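Local coordinates for polar amino acid ABC uptake transporter substrate binding protein (Streptococcus thermophilus LMG 18311, PDB 3HV1), which probably serves as the extracellular receptor of an ABC uptake transporter, capturing a polar amino acid and presenting it for import, at residues 21-26 with 53-58; 15-20 with 214-219; 83-88 with 228-233; 35-38 with 42-45. All blocks are in the same frame, centred on the assembly; numbering follows the deposited sequence.

Contact 1 (21-26 with 53-58); sequences KKIKIG and AVFKLY
Ile23 lays its branch methyl over the ring of Phe55, and Ile25 meets the same ring from further along the strand. The setting is a beta-alpha-beta crossover: strand 22-27, helix 46-56 and strand 61-66, the last running parallel to the first in the sheet of one lobe of the binding-protein fold. The contact is an instructive case of one aromatic side chain joining a helix to the sheet it covers. Ile23 CG2 stands 4.1 Å from the centroid of the Phe55 ring, only 5° off its normal, which is a well-centred CH-pi contact. The other branch of Ile23 passes the far rim, where its CD1 is 4.0 Å from Phe55 CZ. Both branches can engage because CG1 is anti to the backbone N (chi1 -173°), which sends the longer arm along the ring while CG2 settles on the face. Ile25 adds one methyl, with its CD1 4.0 Å from Phe55 CE2, in an oblique approach. No hydrogen bond spans the two segments, so dispersion and burial do the work. One shell out, Leu83 touches Ile23, Ile25 and Phe55 alike, Trp85 touches Ile25 and Phe55, and Leu222 of helix 220-236 packs on Ile23. The strand follows directly on helix 14-20, which ends in a Schellman motif with Lys21 (positive phi) as C-prime: Lys22 N bonds to Tyr17 O and Lys21 N to Thr18 O. Past the last clear helical turn of 53-58, Tyr58 N donates to Phe55 O at 3.0 Å.

Contact 2 (15-20 with 214-219); sequences QTYTKE and GARKVD
Tyr17, on the short helix 14-20 that precedes the first strand of the lobe, points its hydroxyl at Asp219 and Arg216, the two ends of a type I beta turn. This turn carries the chain from strand 209-215 into helix 220-236, so the contact joins the N-terminal helix to a strand-to-helix connection nearly two hundred residues away. It illustrates how a single phenol can bring together distant parts of an alpha/beta lobe. Hydrogen bonding comes first. Tyr17 OH donates to Asp219 OD2 at 2.8 Å, reaching the syn side of the carboxylate from 30° out of its plane. The carboxylate sits off the edge of the tyrosine ring, with the two planes inclined at 50°, and Asp219 OD1 lies 3.7 Å from Tyr17 CE2. The turn is closed by Asp219 N donating to Arg216 O. Charge enters through Arg216, whose NH2 makes a long salt bridge with Asp219 OD2 at 3.7 Å. The distance from Arg216 NH2 to Tyr17 OH is 3.1 Å. The guanidinium is held more firmly from elsewhere, since Arg216 NH1 donates to Leu76 O and Ile81 O while NH2 pairs with Asp82. A nearby positive charge, together with the start of helix 220-236, would be expected to stabilise the negative carboxylate. Although Asp219 occupies the N-cap position of that helix, its side chain makes no capping bond; its OD1 takes the N-H of Gln13 and its OD2 the hydroxyl of Tyr17.

Contact 3 (83-88 with 228-233); sequences LIWNGY and QGFETL
Phe230 of helix 220-236 meets Trp85 across a buried interface made by these two rings alone. Along the helix, Gln228 comes first; its carbonyl O accepts from both Thr232 N at 2.9 Å and Thr232 OG1 at 2.9 Å, the hydroxyl coming from above the carbonyl plane. At Gly229 the next turn is tied in the usual way, by Leu233 N donating to Gly229 O. Phe230 then carries the contact. Its CG is anti to the carbonyl carbon (chi1 -67°), which swings the ring toward Trp85, and only the end of the ring comes close, through CE1 and CZ. Phe230 CE1 lies 3.7 Å from Trp85 CH2, and Phe230 CZ lies 3.8 Å from Trp85 CZ2. The planes stand at 90° with centroids 5.8 Å apart for the phenyl and the six-membered indole ring. Such a pair shows how a helix and the end of a strand can meet through one long side chain from each, for the backbones stay far apart, with the CA atoms of Trp85 and Phe230 separated by 13.6 Å. The short, weakly bonded strand at about 83-84, just before Trp85, lies between strands 22-27 and 209-215 in the sheet of the lobe, and helix 220-236 packs against that sheet beside helix 46-56. Leu50 of the latter helix touches Phe230, while Trp85 NE1 makes a weak hydrogen bond to Asp47 OD1. Beyond Glu231 and Thr232, Leu233 turns to Val54 of helix 46-56, and its backbone bonds to Phe239.

Contact 4 (35-38 with 42-45); sequences GYEE and SYIG
Tyr36 and Ile44 share the same first torsion, each placing its gamma branch between the backbone N and the carbonyl carbon: chi1 is 57° for CG of Tyr36 and 59° for CG1 of Ile44. Both side chains are thereby folded over the strand pair, and the isoleucine runs beneath the phenol. Ile44 CG1 lies over one face of the Tyr36 ring, 4.0 Å from its centroid and 25° off the normal, making a CH-pi contact, and the chain continues until its CD1 is 3.4 Å from Tyr36 OH. Glu38 adds an aliphatic touch to Ile44, its CG 3.6 Å from Ile44 CD1. The reverse face of the hairpin belongs to Glu37 and Tyr43. There Glu37 CB meets the edge of the tyrosine ring, 3.8 Å from Tyr43 CE1, and Phe27 of strand 22-27 pairs edge-to-face with that ring. Beneath the side chains the backbones are joined by three hydrogen bonds. Tyr36 N donates to Ile44 O at 2.8 Å and Ile44 N returns the bond to Tyr36 O at 2.9 Å, while Glu38 N reaches Ser42 O at 2.8 Å, nearest the turn. CA-H...O contacts fill in between, as from Tyr43 CA to Tyr36 O. At the turn Ser42 OG binds Asp40. Gly45, just past the strand, is at the N-cap position of helix 46-56. The whole is an antiparallel beta hairpin, 35-37 with 43-44, forming with strand 30-31 a small three-stranded sheet.

How the contacts relate
Helix 14-20 supplies the first half of contact 2 and strand 22-27 the first half of contact 1. The hairpin of contact 4 then opens and closes before helix 46-56 completes contact 1, so contact 4 sits within contact 1, and both within contact 2. Contact 3 opens at strand 83-84 after contact 1 has closed. Its span crosses that of contact 2, since the chain reaches 214-219 before 228-233. Contacts 1, 2 and 3 converge on one sheet, where strand 83-84 neighbours both 22-27 and 209-215. Contact 4 belongs to a separate small sheet, its centre about 17 Å from that of contact 3, which it touches through Gly35.

Contact 1 (21-26 with 53-58)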
loop_
_atom_site.group_PDB
_atom_site.type_symbol
_atom_site.label_atom_id
_atom_site.label_comp_id
_atom_site.label_asym_id
_atom_site.label_seq_id
_atom_site.Cartn_x
_atom_site.Cartn_y
_atom_site.Cartn_z
ATOM N N LYS A 21 12.113 8.415 -27.171
ATOM C CA LYS A 21 11.596 9.582 -26.460
ATOM C C LYS A 21 10.090 9.670 -26.649
ATOM O O LYS A 21 9.544 10.743 -26.881
ATOM C CB LYS A 21 12.254 10.857 -26.985
ATOM C CG LYS A 21 13.754 10.926 -26.747
ATOM C CD LYS A 21 14.325 12.228 -27.287
ATOM C CE LYS A 21 15.826 12.300 -27.070
ATOM N NZ LYS A 21 16.403 13.500 -27.735
ATOM N N LYS A 22 9.426 8.526 -26.539
ATOM C CA LYS A 22 7.985 8.461 -26.717
ATOM C C LYS A 22 7.363 7.293 -25.978
ATOM O O LYS A 22 7.969 6.231 -25.831
ATOM C CB LYS A 22 7.622 8.290 -28.196
ATOM C CG LYS A 22 7.952 9.432 -29.121
ATOM C CD LYS A 22 7.414 9.098 -30.517
ATOM C CE LYS A 22 7.700 10.189 -31.533
ATOM N NZ LYS A 22 7.129 9.834 -32.869
ATOM N N ILE A 23 6.126 7.493 -25.545
ATOM C CA ILE A 23 5.365 6.462 -24.867
ATOM C C ILE A 23 3.918 6.807 -25.176
ATOM O O ILE A 23 3.575 7.982 -25.255
ATOM C CB ILE A 23 5.608 6.481 -23.351
ATOM C CG1 ILE A 23 4.932 5.267 -22.715
ATOM C CG2 ILE A 23 5.083 7.798 -22.753
ATOM C CD1 ILE A 23 5.580 4.815 -21.417
ATOM N N LYS A 24 3.079 5.796 -25.373
ATOM C CA LYS A 24 1.673 6.030 -25.696
ATOM C C LYS A 24 0.792 5.635 -24.520
ATOM O O LYS A 24 0.940 4.556 -23.955
ATOM C CB LYS A 24 1.269 5.241 -26.956
ATOM C CG LYS A 24 -0.183 5.462 -27.391
ATOM C CD LYS A 24 -0.507 4.844 -28.768
ATOM C CE LYS A 24 0.077 5.665 -29.910
ATOM N NZ LYS A 24 -0.452 5.276 -31.254
ATOM N N ILE A 25 -0.124 6.523 -24.153
ATOM C CA ILE A 25 -1.016 6.278 -23.032
ATOM C C ILE A 25 -2.472 6.326 -23.463
ATOM O O ILE A 25 -2.907 7.261 -24.143
ATOM C CB ILE A 25 -0.778 7.323 -21.914
ATOM C CG1 ILE A 25 0.713 7.326 -21.542
ATOM C CG2 ILE A 25 -1.655 6.998 -20.700
ATOM C CD1 ILE A 25 1.082 8.313 -20.443
ATOM N N GLY A 26 -3.219 5.302 -23.070
ATOM C CA GLY A 26 -4.620 5.234 -23.425
ATOM C C GLY A 26 -5.511 5.773 -22.327
ATOM O O GLY A 26 -5.243 5.565 -21.145
ATOM N N ALA A 53 3.930 15.533 -16.821
ATOM C CA ALA A 53 4.965 16.020 -15.912
ATOM C C ALA A 53 5.973 14.931 -15.566
ATOM O O ALA A 53 7.171 15.191 -15.507
ATOM C CB ALA A 53 4.330 16.563 -14.648
ATOM N N VAL A 54 5.477 13.721 -15.324
ATOM C CA VAL A 54 6.346 12.596 -14.997
ATOM C C VAL A 54 7.273 12.284 -16.169
ATOM O O VAL A 54 8.480 12.129 -15.996
ATOM C CB VAL A 54 5.518 11.326 -14.660
ATOM C CG1 VAL A 54 6.405 10.082 -14.707
ATOM C CG2 VAL A 54 4.897 11.457 -13.272
ATOM N N PHE A 55 6.723 12.225 -17.375
ATOM C CA PHE A 55 7.580 11.883 -18.500
ATOM C C PHE A 55 8.475 13.006 -18.976
ATOM O O PHE A 55 9.510 12.759 -19.597
ATOM C CB PHE A 55 6.735 11.269 -19.606
ATOM C CG PHE A 55 6.260 9.890 -19.253
ATOM C CD1 PHE A 55 7.175 8.844 -19.143
ATOM C CD2 PHE A 55 4.937 9.655 -18.912
ATOM C CE1 PHE A 55 6.774 7.586 -18.687
ATOM C CE2 PHE A 55 4.524 8.403 -18.458
ATOM C CZ PHE A 55 5.449 7.364 -18.343
ATOM N N LYS A 56 8.119 14.239 -18.634
ATOM C CA LYS A 56 8.956 15.369 -19.006
ATOM C C LYS A 56 10.280 15.231 -18.253
ATOM O O LYS A 56 11.326 15.678 -18.723
ATOM C CB LYS A 56 8.274 16.677 -18.629
ATOM C CG LYS A 56 9.014 17.934 -19.081
ATOM C CD LYS A 56 8.259 19.183 -18.633
ATOM C CE LYS A 56 8.893 20.453 -19.173
ATOM N NZ LYS A 56 8.107 21.667 -18.783
ATOM N N LEU A 57 10.229 14.606 -17.079
ATOM C CA LEU A 57 11.430 14.399 -16.265
ATOM C C LEU A 57 12.455 13.553 -16.998
ATOM O O LEU A 57 13.657 13.690 -16.790
ATOM C CB LEU A 57 11.084 13.662 -14.980
ATOM C CG LEU A 57 10.160 14.371 -14.000
ATOM C CD1 LEU A 57 9.781 13.404 -12.868
ATOM C CD2 LEU A 57 10.864 15.600 -13.471
ATOM N N TYR A 58 11.954 12.656 -17.837
ATOM C CA TYR A 58 12.802 11.733 -18.570
ATOM C C TYR A 58 12.994 12.102 -20.028
ATOM O O TYR A 58 13.630 11.358 -20.777
ATOM C CB TYR A 58 12.214 10.326 -18.467
ATOM C CG TYR A 58 12.077 9.832 -17.038
ATOM C CD1 TYR A 58 13.200 9.448 -16.302
ATOM C CD2 TYR A 58 10.825 9.748 -16.423
ATOM C CE1 TYR A 58 13.082 8.988 -14.984
ATOM C CE2 TYR A 58 10.697 9.290 -15.103
ATOM C CZ TYR A 58 11.833 8.909 -14.393
ATOM O OH TYR A 58 11.703 8.434 -13.106
#

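Contact 2 (15-20 with 214-219)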
loop_
_atom_site.group_PDB
_atom_site.type_symbol
_atom_site.label_atom_id
_atom_site.label_comp_id
_atom_site.label_asym_id
_atom_site.label_seq_id
_atom_site.Cartn_x
_atom_site.Cartn_y
_atom_site.Cartn_z
ATOM N N GLN A 15 14.241 1.022 -22.349
ATOM C CA GLN A 15 15.294 1.450 -23.263
ATOM C C GLN A 15 14.731 2.077 -24.527
ATOM O O GLN A 15 15.270 3.055 -25.041
ATOM C CB GLN A 15 16.175 0.260 -23.635
ATOM C CG GLN A 15 17.372 0.100 -22.731
ATOM C CD GLN A 15 18.406 1.176 -22.982
ATOM O OE1 GLN A 15 19.017 1.224 -24.052
ATOM N NE2 GLN A 15 18.600 2.055 -22.003
ATOM N N THR A 16 13.643 1.506 -25.026
ATOM C CA THR A 16 13.011 2.015 -26.230
ATOM C C THR A 16 12.298 3.338 -25.958
ATOM O O THR A 16 12.458 4.299 -26.711
ATOM C CB THR A 16 12.021 0.978 -26.798
ATOM O OG1 THR A 16 12.755 -0.166 -27.257
ATOM C CG2 THR A 16 11.227 1.556 -27.950
ATOM N N TYR A 17 11.531 3.401 -24.875
ATOM C CA TYR A 17 10.818 4.630 -24.543
ATOM C C TYR A 17 11.766 5.818 -24.435
ATOM O O TYR A 17 11.492 6.882 -24.969
ATOM C CB TYR A 17 10.049 4.476 -23.228
ATOM C CG TYR A 17 9.064 3.333 -23.210
ATOM C CD1 TYR A 17 8.170 3.133 -24.263
ATOM C CD2 TYR A 17 9.011 2.459 -22.129
ATOM C CE1 TYR A 17 7.242 2.081 -24.231
ATOM C CE2 TYR A 17 8.097 1.414 -22.090
ATOM C CZ TYR A 17 7.217 1.230 -23.139
ATOM O OH TYR A 17 6.310 0.198 -23.079
ATOM N N THR A 18 12.876 5.641 -23.731
ATOM C CA THR A 18 13.840 6.719 -23.574
ATOM C C THR A 18 14.523 7.016 -24.902
ATOM O O THR A 18 14.751 8.173 -25.245
ATOM C CB THR A 18 14.921 6.356 -22.562
ATOM O OG1 THR A 18 15.499 5.095 -22.924
ATOM C CG2 THR A 18 14.339 6.271 -21.165
ATOM N N LYS A 19 14.850 5.962 -25.643
ATOM C CA LYS A 19 15.511 6.121 -26.933
ATOM C C LYS A 19 14.616 6.835 -27.937
ATOM O O LYS A 19 15.030 7.822 -28.537
ATOM C CB LYS A 19 15.942 4.758 -27.495
ATOM C CG LYS A 19 16.209 4.745 -29.009
ATOM C CD LYS A 19 17.168 5.853 -29.436
ATOM C CE LYS A 19 17.291 5.932 -30.960
ATOM N NZ LYS A 19 18.089 7.114 -31.413
ATOM N N GLU A 20 13.397 6.336 -28.122
ATOM C CA GLU A 20 12.465 6.949 -29.063
ATOM C C GLU A 20 11.868 8.211 -28.461
ATOM O O GLU A 20 11.190 8.974 -29.149
ATOM C CB GLU A 20 11.324 5.991 -29.418
ATOM C CG GLU A 20 11.754 4.589 -29.796
ATOM C CD GLU A 20 10.611 3.771 -30.371
ATOM O OE1 GLU A 20 9.451 3.980 -29.951
ATOM O OE2 GLU A 20 10.870 2.909 -31.238
ATOM N N GLY A 214 -1.552 1.514 -14.897
ATOM C CA GLY A 214 -1.327 0.140 -15.304
ATOM C C GLY A 214 -0.429 0.038 -16.529
ATOM O O GLY A 214 -0.522 0.859 -17.432
ATOM N N ALA A 215 0.450 -0.961 -16.544
ATOM C CA ALA A 215 1.364 -1.184 -17.664
ATOM C C ALA A 215 1.525 -2.682 -17.855
ATOM O O ALA A 215 1.136 -3.468 -16.990
ATOM C CB ALA A 215 2.724 -0.562 -17.372
ATOM N N ARG A 216 2.092 -3.085 -18.986
ATOM C CA ARG A 216 2.304 -4.508 -19.219
ATOM C C ARG A 216 3.183 -5.034 -18.082
ATOM O O ARG A 216 4.075 -4.333 -17.604
ATOM C CB ARG A 216 2.964 -4.733 -20.584
ATOM C CG ARG A 216 1.974 -4.630 -21.753
ATOM C CD ARG A 216 2.660 -4.834 -23.095
ATOM N NE ARG A 216 3.574 -3.745 -23.418
ATOM C CZ ARG A 216 3.206 -2.584 -23.952
ATOM N NH1 ARG A 216 1.931 -2.346 -24.236
ATOM N NH2 ARG A 216 4.117 -1.656 -24.198
ATOM N N LYS A 217 2.921 -6.258 -17.635
ATOM C CA LYS A 217 3.689 -6.839 -16.536
ATOM C C LYS A 217 5.192 -6.889 -16.787
ATOM O O LYS A 217 5.984 -6.829 -15.844
ATOM C CB LYS A 217 3.177 -8.248 -16.226
ATOM C CG LYS A 217 1.755 -8.284 -15.721
ATOM C CD LYS A 217 1.354 -9.690 -15.315
ATOM C CE LYS A 217 0.132 -9.666 -14.438
ATOM N NZ LYS A 217 0.409 -8.930 -13.169
ATOM N N VAL A 218 5.583 -7.003 -18.056
ATOM C CA VAL A 218 6.997 -7.062 -18.426
ATOM C C VAL A 218 7.721 -5.724 -18.264
ATOM O O VAL A 218 8.939 -5.689 -18.108
ATOM C CB VAL A 218 7.173 -7.525 -19.892
ATOM C CG1 VAL A 218 6.749 -8.978 -20.033
ATOM C CG2 VAL A 218 6.346 -6.634 -20.828
ATOM N N ASP A 219 6.971 -4.627 -18.299
ATOM C CA ASP A 219 7.558 -3.292 -18.165
ATOM C C ASP A 219 7.850 -2.895 -16.719
ATOM O O ASP A 219 7.436 -1.828 -16.257
ATOM C CB ASP A 219 6.645 -2.241 -18.801
ATOM C CG ASP A 219 7.006 -1.951 -20.242
ATOM O OD1 ASP A 219 8.213 -1.935 -20.552
ATOM O OD2 ASP A 219 6.091 -1.712 -21.059
#

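Contact 3 (83-88 with 228-233)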
loop_
_atom_site.group_PDB
_atom_site.type_symbol
_atom_site.label_atom_id
_atom_site.label_comp_id
_atom_site.label_asym_id
_atom_site.label_seq_id
_atom_site.Cartn_x
_atom_site.Cartn_y
_atom_site.Cartn_z
ATOM N N LEU A 83 0.423 2.282 -21.564
ATOM C CA LEU A 83 -0.065 2.507 -20.213
ATOM C C LEU A 83 -1.535 2.857 -20.215
ATOM O O LEU A 83 -2.025 3.480 -21.145
ATOM C CB LEU A 83 0.676 3.678 -19.564
ATOM C CG LEU A 83 2.184 3.626 -19.343
ATOM C CD1 LEU A 83 2.666 4.996 -18.876
ATOM C CD2 LEU A 83 2.510 2.560 -18.328
ATOM N N ILE A 84 -2.222 2.438 -19.159
ATOM C CA ILE A 84 -3.626 2.745 -18.955
ATOM C C ILE A 84 -3.548 3.758 -17.803
ATOM O O ILE A 84 -3.232 3.393 -16.672
ATOM C CB ILE A 84 -4.413 1.508 -18.486
ATOM C CG1 ILE A 84 -4.378 0.422 -19.565
ATOM C CG2 ILE A 84 -5.852 1.888 -18.185
ATOM C CD1 ILE A 84 -5.145 -0.833 -19.175
ATOM N N TRP A 85 -3.821 5.021 -18.101
ATOM C CA TRP A 85 -3.724 6.080 -17.105
ATOM C C TRP A 85 -4.905 7.023 -17.314
ATOM O O TRP A 85 -4.868 7.886 -18.187
ATOM C CB TRP A 85 -2.400 6.823 -17.309
ATOM C CG TRP A 85 -1.983 7.697 -16.155
ATOM C CD1 TRP A 85 -2.806 8.340 -15.269
ATOM C CD2 TRP A 85 -0.645 8.042 -15.781
ATOM N NE1 TRP A 85 -2.063 9.065 -14.368
ATOM C CE2 TRP A 85 -0.733 8.901 -14.656
ATOM C CE3 TRP A 85 0.625 7.710 -16.283
ATOM C CZ2 TRP A 85 0.397 9.429 -14.025
ATOM C CZ3 TRP A 85 1.751 8.239 -15.655
ATOM C CH2 TRP A 85 1.626 9.092 -14.533
ATOM N N ASN A 86 -5.955 6.840 -16.521
ATOM C CA ASN A 86 -7.171 7.648 -16.635
ATOM C C ASN A 86 -8.086 7.226 -15.480
ATOM O O ASN A 86 -9.162 6.673 -15.702
ATOM C CB ASN A 86 -7.847 7.352 -17.993
ATOM C CG ASN A 86 -9.027 8.269 -18.295
ATOM O OD1 ASN A 86 -8.912 9.496 -18.254
ATOM N ND2 ASN A 86 -10.162 7.671 -18.628
ATOM N N GLY A 87 -7.645 7.478 -14.249
ATOM C CA GLY A 87 -8.435 7.088 -13.095
ATOM C C GLY A 87 -8.582 5.579 -13.037
ATOM O O GLY A 87 -9.644 5.054 -12.703
ATOM N N TYR A 88 -7.505 4.879 -13.376
ATOM C CA TYR A 88 -7.478 3.422 -13.380
ATOM C C TYR A 88 -7.146 2.943 -11.965
ATOM O O TYR A 88 -6.610 3.701 -11.166
ATOM C CB TYR A 88 -6.404 2.965 -14.375
ATOM C CG TYR A 88 -6.448 1.509 -14.790
ATOM C CD1 TYR A 88 -7.631 0.920 -15.228
ATOM C CD2 TYR A 88 -5.285 0.744 -14.820
ATOM C CE1 TYR A 88 -7.655 -0.403 -15.695
ATOM C CE2 TYR A 88 -5.296 -0.574 -15.286
ATOM C CZ TYR A 88 -6.484 -1.137 -15.722
ATOM O OH TYR A 88 -6.492 -2.422 -16.212
ATOM N N GLN A 228 9.019 6.676 -9.108
ATOM C CA GLN A 228 10.076 7.630 -8.773
ATOM C C GLN A 228 9.680 9.019 -9.274
ATOM O O GLN A 228 9.971 10.025 -8.641
ATOM C CB GLN A 228 11.395 7.214 -9.431
ATOM C CG GLN A 228 12.000 5.936 -8.871
ATOM C CD GLN A 228 13.238 5.492 -9.640
ATOM O OE1 GLN A 228 14.113 6.303 -9.954
ATOM N NE2 GLN A 228 13.319 4.199 -9.939
ATOM N N GLY A 229 9.023 9.060 -10.429
ATOM C CA GLY A 229 8.588 10.329 -10.987
ATOM C C GLY A 229 7.635 11.040 -10.042
ATOM O O GLY A 229 7.776 12.239 -9.798
ATOM N N PHE A 230 6.662 10.304 -9.508
ATOM C CA PHE A 230 5.707 10.897 -8.566
ATOM C C PHE A 230 6.465 11.519 -7.403
ATOM O O PHE A 230 6.200 12.648 -7.006
ATOM C CB PHE A 230 4.761 9.846 -7.980
ATOM C CG PHE A 230 3.808 9.238 -8.972
ATOM C CD1 PHE A 230 3.375 9.953 -10.084
ATOM C CD2 PHE A 230 3.302 7.960 -8.760
ATOM C CE1 PHE A 230 2.447 9.406 -10.974
ATOM C CE2 PHE A 230 2.369 7.401 -9.646
ATOM C CZ PHE A 230 1.948 8.130 -10.750
ATOM N N GLU A 231 7.405 10.760 -6.850
ATOM C CA GLU A 231 8.173 11.237 -5.711
ATOM C C GLU A 231 8.964 12.480 -6.051
ATOM O O GLU A 231 9.023 13.419 -5.265
ATOM C CB GLU A 231 9.118 10.144 -5.209
ATOM C CG GLU A 231 8.410 8.897 -4.716
ATOM C CD GLU A 231 9.370 7.917 -4.063
ATOM O OE1 GLU A 231 10.037 8.309 -3.078
ATOM O OE2 GLU A 231 9.460 6.765 -4.536
ATOM N N THR A 232 9.578 12.481 -7.230
ATOM C CA THR A 232 10.358 13.621 -7.672
ATOM C C THR A 232 9.502 14.875 -7.804
ATOM O O THR A 232 9.911 15.959 -7.376
ATOM C CB THR A 232 11.057 13.313 -9.017
ATOM O OG1 THR A 232 11.924 12.180 -8.847
ATOM C CG2 THR A 232 11.881 14.487 -9.473
ATOM N N LEU A 233 8.308 14.730 -8.383
ATOM C CA LEU A 233 7.404 15.863 -8.565
ATOM C C LEU A 233 6.886 16.387 -7.236
ATOM O O LEU A 233 6.647 17.581 -7.095
ATOM C CB LEU A 233 6.219 15.464 -9.457
ATOM C CG LEU A 233 6.604 15.034 -10.876
ATOM C CD1 LEU A 233 5.350 14.567 -11.634
ATOM C CD2 LEU A 233 7.248 16.204 -11.599
#

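Contact 4 (35-38 with 42-45)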
loop_
_atom_site.group_PDB
_atom_site.type_symbol
_atom_site.label_atom_id
_atom_site.label_comp_id
_atom_site.label_asym_id
_atom_site.label_seq_id
_atom_site.Cartn_x
_atom_site.Cartn_y
_atom_site.Cartn_z
ATOM N N GLY A 35 -9.015 12.813 -17.481
ATOM C CA GLY A 35 -8.466 12.923 -18.822
ATOM C C GLY A 35 -9.664 12.914 -19.746
ATOM O O GLY A 35 -10.438 11.958 -19.747
ATOM N N TYR A 36 -9.824 13.973 -20.523
ATOM C CA TYR A 36 -10.967 14.049 -21.406
ATOM C C TYR A 36 -10.771 15.003 -22.570
ATOM O O TYR A 36 -9.865 15.836 -22.575
ATOM C CB TYR A 36 -12.208 14.452 -20.596
ATOM C CG TYR A 36 -12.060 15.762 -19.839
ATOM C CD1 TYR A 36 -12.540 16.960 -20.370
ATOM C CD2 TYR A 36 -11.432 15.804 -18.589
ATOM C CE1 TYR A 36 -12.406 18.164 -19.674
ATOM C CE2 TYR A 36 -11.292 17.002 -17.890
ATOM C CZ TYR A 36 -11.781 18.174 -18.434
ATOM O OH TYR A 36 -11.650 19.354 -17.740
ATOM N N GLU A 37 -11.634 14.861 -23.568
ATOM C CA GLU A 37 -11.577 15.712 -24.740
ATOM C C GLU A 37 -12.501 16.903 -24.518
ATOM O O GLU A 37 -13.670 16.736 -24.174
ATOM C CB GLU A 37 -11.997 14.923 -25.981
ATOM C CG GLU A 37 -12.288 15.797 -27.180
ATOM C CD GLU A 37 -12.358 15.017 -28.469
ATOM O OE1 GLU A 37 -12.796 13.848 -28.435
ATOM O OE2 GLU A 37 -11.984 15.584 -29.518
ATOM N N GLU A 38 -11.966 18.105 -24.694
ATOM C CA GLU A 38 -12.747 19.321 -24.516
ATOM C C GLU A 38 -13.520 19.629 -25.782
ATOM O O GLU A 38 -13.387 18.938 -26.792
ATOM C CB GLU A 38 -11.833 20.504 -24.202
ATOM C CG GLU A 38 -11.979 21.087 -22.803
ATOM C CD GLU A 38 -13.410 21.479 -22.459
ATOM O OE1 GLU A 38 -14.130 21.995 -23.347
ATOM O OE2 GLU A 38 -13.807 21.285 -21.289
ATOM N N SER A 42 -9.110 19.460 -27.656
ATOM C CA SER A 42 -7.902 19.176 -26.890
ATOM C C SER A 42 -8.153 18.114 -25.819
ATOM O O SER A 42 -9.296 17.868 -25.442
ATOM C CB SER A 42 -7.401 20.454 -26.219
ATOM O OG SER A 42 -8.340 20.923 -25.263
ATOM N N TYR A 43 -7.083 17.474 -25.350
ATOM C CA TYR A 43 -7.181 16.475 -24.287
ATOM C C TYR A 43 -6.579 17.119 -23.050
ATOM O O TYR A 43 -5.430 17.556 -23.071
ATOM C CB TYR A 43 -6.382 15.214 -24.605
ATOM C CG TYR A 43 -6.866 14.418 -25.792
ATOM C CD1 TYR A 43 -8.206 14.441 -26.185
ATOM C CD2 TYR A 43 -5.986 13.610 -26.502
ATOM C CE1 TYR A 43 -8.651 13.676 -27.267
ATOM C CE2 TYR A 43 -6.416 12.839 -27.572
ATOM C CZ TYR A 43 -7.745 12.875 -27.950
ATOM O OH TYR A 43 -8.153 12.094 -29.001
ATOM N N ILE A 44 -7.350 17.170 -21.971
ATOM C CA ILE A 44 -6.885 17.786 -20.742
ATOM C C ILE A 44 -7.346 16.990 -19.532
ATOM O O ILE A 44 -8.226 16.145 -19.641
ATOM C CB ILE A 44 -7.432 19.225 -20.594
ATOM C CG1 ILE A 44 -8.965 19.192 -20.597
ATOM C CG2 ILE A 44 -6.915 20.117 -21.731
ATOM C CD1 ILE A 44 -9.602 20.496 -20.209
ATOM N N GLY A 45 -6.751 17.256 -18.374
ATOM C CA GLY A 45 -7.180 16.541 -17.186
ATOM C C GLY A 45 -6.070 16.390 -16.172
ATOM O O GLY A 45 -4.906 16.637 -16.486
#